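Local coordinates for protein proline iminopeptidase (Streptomyces halstedii, PDB 3WMR) that is an amidohydrolase that takes polyketide substrates into a hydrophobic tunnel, and may release N-terminal proline from peptides, at residues Asn150-Glu161 / Asp266-Phe276; Pro20-Pro28 / Thr34-Leu42. All coordinates share one frame; numbering follows the deposited sequence.

Interaction 1: Asn150-Glu161 / Asp266-Phe276; sequences NAPASMKIWLQE and DEATPATVKPF
Trp158 and Glu267 meet with the carboxylate OE2 in the plane of the indole, at its edge, and the backbone O of Glu267 over one face. In this alpha/beta hydrolase fold, the contact joins the loop and helix following strand 143-149 to those following strand 258-263. Ring and carboxylate planes stand 70° apart, with Trp158 CH2 3.4 Å from Glu267 CD. A face of the same indole also carries Met155 CE, from its own helix, and NE1 is held by the backbone O of Glu235. The Phe276 ring has Ala153 CB over a face as a CH-pi contact, 4.1 Å from the centroid and offset toward the rim. The loop after strand 258-263 carries Asp266, the predicted acid of the catalytic triad. Asp266 OD1 accepts from Ala268 N in an Asx turn (2.7 Å), from above the carboxylate plane, and also from His293 ND1; Gly263 N holds OD2. Both carboxylate oxygens are thus pinned.

The helix segments run nearly antiparallel. From the loop ahead of helix 155-161, Ala153 N-H points almost straight at Thr272 O (3.0 Å, 169°) but meets it from above the carbonyl plane. Ile157 CD1 touches Pro275 CG at 3.9 Å. Trp158 CG lies opposite the backbone N about CA-CB (chi1 -178°), which carries the indole across to Ala268, CZ3 lying 3.8 Å from its CB. At the far end, Thr269 OG1, N-cap of its helix, donates to the anti lone pair of Glu161 OE1 (2.7 Å). Arg164 forms a salt bridge to that oxygen, and a water links it to Ala271 N.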
# COMPACT_ATOMS: atom_id res chain seq x y z
N ASN A 150 -0.23 7.03 -2.05
CA ASN A 150 -1.65 6.76 -1.79
C ASN A 150 -1.84 6.27 -0.38
O ASN A 150 -2.65 5.38 -0.10
CB ASN A 150 -2.19 5.74 -2.80
CG ASN A 150 -1.66 5.98 -4.20
OD1 ASN A 150 -1.99 6.99 -4.83
ND2 ASN A 150 -0.81 5.11 -4.66
N ALA A 151 -1.08 6.86 0.53
CA ALA A 151 -1.01 6.37 1.90
C ALA A 151 -1.30 7.47 2.88
O ALA A 151 -0.61 8.49 2.88
CB ALA A 151 0.36 5.78 2.17
N PRO A 152 -2.30 7.27 3.77
CA PRO A 152 -2.63 8.27 4.78
C PRO A 152 -1.63 8.23 5.93
O PRO A 152 -1.00 7.21 6.13
CB PRO A 152 -3.98 7.79 5.30
CG PRO A 152 -3.87 6.31 5.26
CD PRO A 152 -3.03 6.01 4.02
N ALA A 153 -1.51 9.33 6.68
CA ALA A 153 -0.67 9.35 7.89
C ALA A 153 -1.44 8.89 9.13
O ALA A 153 -0.85 8.54 10.14
CB ALA A 153 -0.13 10.75 8.14
N SER A 154 -2.77 8.88 9.03
CA SER A 154 -3.64 8.52 10.15
C SER A 154 -4.95 7.93 9.66
O SER A 154 -5.63 8.53 8.85
CB SER A 154 -3.96 9.76 10.96
OG SER A 154 -5.02 9.51 11.88
N MET A 155 -5.33 6.79 10.20
CA MET A 155 -6.64 6.22 9.89
C MET A 155 -7.79 7.03 10.48
O MET A 155 -8.93 6.94 10.01
CB MET A 155 -6.71 4.75 10.33
CG MET A 155 -5.68 3.87 9.65
SD MET A 155 -5.51 4.08 7.86
CE MET A 155 -7.08 3.40 7.25
N LYS A 156 -7.51 7.86 11.50
CA LYS A 156 -8.53 8.77 12.01
C LYS A 156 -8.89 9.83 10.99
O LYS A 156 -10.08 10.08 10.72
CB LYS A 156 -8.06 9.48 13.30
CG LYS A 156 -7.98 8.56 14.48
CD LYS A 156 -7.67 9.34 15.76
CE LYS A 156 -7.39 8.39 16.91
NZ LYS A 156 -8.59 7.55 17.24
N ILE A 157 -7.86 10.48 10.44
CA ILE A 157 -8.07 11.46 9.40
C ILE A 157 -8.69 10.76 8.17
O ILE A 157 -9.57 11.31 7.52
CB ILE A 157 -6.77 12.18 8.99
CG1 ILE A 157 -6.17 12.95 10.18
CG2 ILE A 157 -7.03 13.15 7.85
CD1 ILE A 157 -4.77 13.47 9.94
N TRP A 158 -8.23 9.54 7.88
CA TRP A 158 -8.81 8.74 6.78
C TRP A 158 -10.32 8.65 6.95
O TRP A 158 -11.05 9.04 6.06
CB TRP A 158 -8.17 7.35 6.75
CG TRP A 158 -8.65 6.41 5.63
CD1 TRP A 158 -9.65 5.51 5.71
CD2 TRP A 158 -8.06 6.25 4.33
NE1 TRP A 158 -9.75 4.80 4.55
CE2 TRP A 158 -8.80 5.26 3.66
CE3 TRP A 158 -7.01 6.87 3.65
CZ2 TRP A 158 -8.52 4.86 2.36
CZ3 TRP A 158 -6.72 6.47 2.34
CH2 TRP A 158 -7.47 5.48 1.71
N LEU A 159 -10.79 8.18 8.11
CA LEU A 159 -12.22 8.03 8.33
C LEU A 159 -13.00 9.34 8.26
O LEU A 159 -14.12 9.34 7.77
CB LEU A 159 -12.52 7.27 9.63
CG LEU A 159 -12.40 5.75 9.50
CD1 LEU A 159 -12.48 5.08 10.86
CD2 LEU A 159 -13.47 5.21 8.54
N GLN A 160 -12.42 10.45 8.72
CA GLN A 160 -13.07 11.76 8.53
C GLN A 160 -13.21 12.11 7.05
O GLN A 160 -14.27 12.59 6.58
CB GLN A 160 -12.28 12.85 9.26
CG GLN A 160 -12.39 12.69 10.75
CD GLN A 160 -11.39 13.49 11.57
OE1 GLN A 160 -10.35 13.92 11.08
NE2 GLN A 160 -11.72 13.67 12.85
N GLU A 161 -12.16 11.85 6.29
CA GLU A 161 -12.18 12.15 4.88
C GLU A 161 -13.12 11.22 4.09
O GLU A 161 -13.77 11.67 3.16
CB GLU A 161 -10.75 12.16 4.31
CG GLU A 161 -9.97 13.39 4.75
CD GLU A 161 -10.51 14.66 4.11
OE1 GLU A 161 -10.18 14.94 2.93
OE2 GLU A 161 -11.28 15.38 4.79
N ASP A 266 -7.71 10.72 -5.33
CA ASP A 266 -7.38 9.66 -4.39
C ASP A 266 -8.26 9.72 -3.13
O ASP A 266 -8.50 10.79 -2.58
CB ASP A 266 -5.90 9.80 -4.00
CG ASP A 266 -5.26 8.51 -3.50
OD1 ASP A 266 -5.93 7.63 -2.89
OD2 ASP A 266 -4.02 8.42 -3.69
N GLU A 267 -8.74 8.56 -2.69
CA GLU A 267 -9.27 8.41 -1.32
C GLU A 267 -8.24 8.86 -0.26
O GLU A 267 -8.61 9.33 0.83
CB GLU A 267 -9.71 6.97 -1.05
CG GLU A 267 -8.72 5.89 -1.45
CD GLU A 267 -9.17 4.51 -1.04
OE1 GLU A 267 -10.35 4.33 -0.70
OE2 GLU A 267 -8.32 3.60 -1.06
N ALA A 268 -6.95 8.68 -0.58
CA ALA A 268 -5.87 9.25 0.22
C ALA A 268 -5.77 10.73 -0.15
O ALA A 268 -4.97 11.12 -1.03
CB ALA A 268 -4.56 8.51 -0.03
N THR A 269 -6.62 11.53 0.48
CA THR A 269 -6.82 12.93 0.09
C THR A 269 -5.67 13.79 0.55
O THR A 269 -4.89 13.35 1.41
CB THR A 269 -8.10 13.54 0.69
OG1 THR A 269 -8.01 13.51 2.13
CG2 THR A 269 -9.36 12.82 0.20
N PRO A 270 -5.56 15.01 0.00
CA PRO A 270 -4.55 15.96 0.49
C PRO A 270 -4.55 16.11 2.00
O PRO A 270 -3.48 16.19 2.61
CB PRO A 270 -4.94 17.25 -0.21
CG PRO A 270 -5.42 16.77 -1.54
CD PRO A 270 -6.18 15.50 -1.25
N ALA A 271 -5.73 16.10 2.62
CA ALA A 271 -5.83 16.14 4.08
C ALA A 271 -5.21 14.93 4.79
O ALA A 271 -4.65 15.07 5.89
CB ALA A 271 -7.29 16.30 4.51
N THR A 272 -5.32 13.75 4.20
CA THR A 272 -4.81 12.52 4.85
C THR A 272 -3.28 12.48 4.84
O THR A 272 -2.68 11.93 5.74
CB THR A 272 -5.30 11.21 4.20
OG1 THR A 272 -4.82 11.11 2.85
CG2 THR A 272 -6.81 11.11 4.21
N VAL A 273 -2.67 13.09 3.82
CA VAL A 273 -1.22 13.10 3.69
C VAL A 273 -0.55 14.36 4.26
O VAL A 273 0.67 14.44 4.30
CB VAL A 273 -0.76 12.88 2.23
CG1 VAL A 273 -1.34 11.59 1.68
CG2 VAL A 273 -1.13 14.06 1.34
N LYS A 274 -1.33 15.33 4.72
CA LYS A 274 -0.77 16.59 5.21
C LYS A 274 0.24 16.42 6.35
O LYS A 274 1.27 17.11 6.36
CB LYS A 274 -1.90 17.55 5.63
CG LYS A 274 -1.44 19.00 5.78
CD LYS A 274 -2.61 19.96 5.58
CE LYS A 274 -2.18 21.41 5.66
NZ LYS A 274 -1.47 21.71 6.94
N PRO A 275 -0.01 15.50 7.30
CA PRO A 275 1.01 15.30 8.32
C PRO A 275 2.39 14.88 7.76
O PRO A 275 3.39 15.24 8.35
CB PRO A 275 0.40 14.20 9.21
CG PRO A 275 -1.06 14.35 9.03
CD PRO A 275 -1.20 14.67 7.57
N PHE A 276 2.45 14.13 6.63
CA PHE A 276 3.76 13.82 6.03
C PHE A 276 4.46 15.11 5.61
O PHE A 276 5.64 15.31 5.87
CB PHE A 276 3.65 12.91 4.80
CG PHE A 276 3.22 11.51 5.10
CD1 PHE A 276 4.09 10.62 5.69
CD2 PHE A 276 1.97 11.06 4.70
CE1 PHE A 276 3.70 9.32 5.94
CE2 PHE A 276 1.57 9.76 4.95
CZ PHE A 276 2.44 8.88 5.56
O HOH W 1 -8.45 16.93 1.53

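Interaction 2: Pro20-Pro28 / Thr34-Leu42; sequences PPSAKGTVP and TWYRVTGDL
Pro20 and Pro21 open the segment against Arg37: Pro20 N sits at the edge of the guanidinium, while Pro21 CB lies over a face and its CD is 3.5 Å from NH2. Ser22 and Ala23 then both point their N-H at Val38 O, a classic beta bulge, and Ser22 OG donates to Gly40 O at 2.6 Å. From Ala23 on, this is a regular antiparallel hairpin, with strand 23-29 outermost in the sheet. Lys24 CA makes a CA-H...O contact with Tyr36 O. Next comes Gly25, whose N and O bond Tyr36 O and N; its phi and psi would drive any beta carbon into the carbonyl O of Lys24. Tyr36, with CG wedged between its backbone N and carbonyl carbon (chi1 75°), lays its ring over Gly25 N, 3.8 Å from the ring plane. Gly25 O lies over a face of Trp35, whose edge Thr26 CG2 reaches. Val27 closes with paired backbone bonds to Thr34, packs on helix 100-113, and sets CG1 3.7 Å from Tyr36 CE1. With an alanine in place of Tyr36, Gly25 would probably lose the ring over its N, and Val27 CG1 its aromatic neighbour. Backbone bonds therefore set the register, and side chains mostly cover the backbone rather than interlock.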
# COMPACT_ATOMS: atom_id res chain seq x y z
N PRO A 20 8.03 -9.98 -15.65
CA PRO A 20 8.88 -11.11 -16.02
C PRO A 20 10.13 -11.23 -15.11
O PRO A 20 11.16 -10.64 -15.41
CB PRO A 20 9.27 -10.80 -17.47
CG PRO A 20 9.20 -9.30 -17.56
CD PRO A 20 8.11 -8.87 -16.62
N PRO A 21 10.04 -12.02 -14.01
CA PRO A 21 10.99 -12.00 -12.88
C PRO A 21 12.32 -12.75 -13.03
O PRO A 21 12.37 -13.85 -13.56
CB PRO A 21 10.19 -12.63 -11.74
CG PRO A 21 9.22 -13.54 -12.42
CD PRO A 21 8.91 -12.94 -13.76
N SER A 22 13.40 -12.16 -12.50
CA SER A 22 14.71 -12.77 -12.56
C SER A 22 14.89 -13.80 -11.44
O SER A 22 15.81 -14.61 -11.49
CB SER A 22 15.81 -11.70 -12.49
OG SER A 22 16.01 -11.22 -11.16
N ALA A 23 14.02 -13.77 -10.44
CA ALA A 23 14.03 -14.74 -9.35
C ALA A 23 12.72 -14.67 -8.55
O ALA A 23 12.10 -13.61 -8.45
CB ALA A 23 15.22 -14.51 -8.44
N LYS A 24 12.30 -15.81 -7.99
CA LYS A 24 11.12 -15.86 -7.13
C LYS A 24 11.16 -17.09 -6.23
O LYS A 24 11.84 -18.07 -6.53
CB LYS A 24 9.84 -15.88 -7.96
CG LYS A 24 9.65 -17.14 -8.78
CD LYS A 24 8.29 -17.17 -9.46
CE LYS A 24 8.13 -16.00 -10.43
NZ LYS A 24 6.99 -16.17 -11.37
N GLY A 25 10.42 -17.04 -5.14
CA GLY A 25 10.40 -18.14 -4.18
C GLY A 25 9.93 -17.64 -2.84
O GLY A 25 9.20 -16.64 -2.76
N THR A 26 10.33 -18.33 -1.78
CA THR A 26 10.05 -17.87 -0.42
C THR A 26 11.32 -17.81 0.39
O THR A 26 12.34 -18.40 0.03
CB THR A 26 9.05 -18.79 0.32
OG1 THR A 26 9.61 -20.09 0.51
CG2 THR A 26 7.74 -18.89 -0.45
N VAL A 27 11.26 -17.08 1.50
CA VAL A 27 12.32 -17.09 2.49
C VAL A 27 11.68 -17.46 3.82
O VAL A 27 10.51 -17.17 4.05
CB VAL A 27 13.05 -15.72 2.55
CG1 VAL A 27 13.60 -15.35 1.17
CG2 VAL A 27 12.14 -14.61 3.07
N PRO A 28 12.44 -18.14 4.71
CA PRO A 28 11.85 -18.45 6.01
C PRO A 28 11.71 -17.19 6.85
O PRO A 28 12.61 -16.35 6.86
CB PRO A 28 12.87 -19.41 6.63
CG PRO A 28 14.17 -19.01 6.02
CD PRO A 28 13.85 -18.58 4.61
N THR A 34 7.72 -16.28 3.70
CA THR A 34 7.36 -15.03 3.00
C THR A 34 7.72 -15.17 1.53
O THR A 34 8.87 -15.44 1.21
CB THR A 34 8.14 -13.82 3.56
OG1 THR A 34 7.83 -13.64 4.94
CG2 THR A 34 7.81 -12.54 2.79
N TRP A 35 6.74 -14.96 0.65
CA TRP A 35 6.94 -15.08 -0.80
C TRP A 35 7.39 -13.76 -1.42
O TRP A 35 6.84 -12.70 -1.11
CB TRP A 35 5.65 -15.52 -1.48
CG TRP A 35 5.81 -15.81 -2.95
CD1 TRP A 35 6.13 -17.01 -3.53
CD2 TRP A 35 5.68 -14.87 -4.03
NE1 TRP A 35 6.21 -16.87 -4.90
CE2 TRP A 35 5.93 -15.57 -5.23
CE3 TRP A 35 5.38 -13.50 -4.10
CZ2 TRP A 35 5.89 -14.95 -6.49
CZ3 TRP A 35 5.34 -12.89 -5.34
CH2 TRP A 35 5.60 -13.62 -6.52
N TYR A 36 8.34 -13.86 -2.35
CA TYR A 36 8.93 -12.69 -3.01
C TYR A 36 9.19 -12.94 -4.49
O TYR A 36 9.14 -14.07 -4.98
CB TYR A 36 10.27 -12.32 -2.34
CG TYR A 36 11.38 -13.28 -2.72
CD1 TYR A 36 11.57 -14.46 -2.01
CD2 TYR A 36 12.21 -13.02 -3.81
CE1 TYR A 36 12.56 -15.36 -2.36
CE2 TYR A 36 13.20 -13.92 -4.18
CZ TYR A 36 13.37 -15.09 -3.45
OH TYR A 36 14.34 -15.98 -3.78
N ARG A 37 9.54 -11.87 -5.18
CA ARG A 37 9.92 -11.92 -6.59
C ARG A 37 10.84 -10.72 -6.90
O ARG A 37 10.53 -9.58 -6.50
CB ARG A 37 8.64 -11.90 -7.43
CG ARG A 37 8.70 -11.13 -8.73
CD ARG A 37 7.44 -10.33 -8.99
NE ARG A 37 6.73 -10.80 -10.17
CZ ARG A 37 7.02 -10.47 -11.43
NH1 ARG A 37 8.03 -9.66 -11.72
NH2 ARG A 37 6.29 -10.97 -12.40
N VAL A 38 11.94 -10.97 -7.60
CA VAL A 38 12.84 -9.90 -8.06
C VAL A 38 12.72 -9.75 -9.56
O VAL A 38 12.70 -10.75 -10.31
CB VAL A 38 14.31 -10.19 -7.70
CG1 VAL A 38 15.20 -9.05 -8.17
CG2 VAL A 38 14.48 -10.44 -6.21
N THR A 39 12.63 -8.50 -10.02
CA THR A 39 12.74 -8.20 -11.44
C THR A 39 14.01 -7.38 -11.64
O THR A 39 14.29 -6.45 -10.87
CB THR A 39 11.51 -7.44 -11.94
OG1 THR A 39 10.33 -8.09 -11.45
CG2 THR A 39 11.48 -7.43 -13.46
N GLY A 40 14.78 -7.74 -12.67
CA GLY A 40 16.10 -7.15 -12.91
C GLY A 40 17.18 -7.81 -12.06
O GLY A 40 16.97 -8.88 -11.50
N ASP A 41 18.33 -7.15 -11.97
CA ASP A 41 19.52 -7.73 -11.33
C ASP A 41 19.83 -7.02 -10.01
O ASP A 41 20.20 -5.85 -10.02
CB ASP A 41 20.70 -7.63 -12.31
CG ASP A 41 21.93 -8.39 -11.85
OD1 ASP A 41 21.98 -8.88 -10.69
OD2 ASP A 41 22.88 -8.51 -12.66
N LEU A 42 19.69 -7.73 -8.89
CA LEU A 42 19.80 -7.15 -7.53
C LEU A 42 21.07 -6.32 -7.30
O LEU A 42 21.00 -5.23 -6.71
CB LEU A 42 19.73 -8.23 -6.44
CG LEU A 42 18.38 -8.69 -5.86
CD1 LEU A 42 18.60 -9.46 -4.57
CD2 LEU A 42 17.43 -7.53 -5.61

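How the interactions relate
The two contacts lie on opposite sides of the chain's centre, their own centres about 31 Å apart and their nearest atoms about 18 Å, and they share no helix or strand. Interaction 2 forms the outermost hairpin of the sheet, strand 23-29 being the edge strand and 32-39 pairing inward with 76-80; it is partly exposed and lies away from the predicted triad and the ligand pocket. Interaction 1 is buried and sits at the ends of two inner parallel strands, 143-149 and 258-263, beside the predicted triad. Repeated main-chain bonds build the hairpin, whereas the buried contact has a single direct main-chain bond and relies on ring and methyl packing and a hydroxyl-to-carboxylate hydrogen bond.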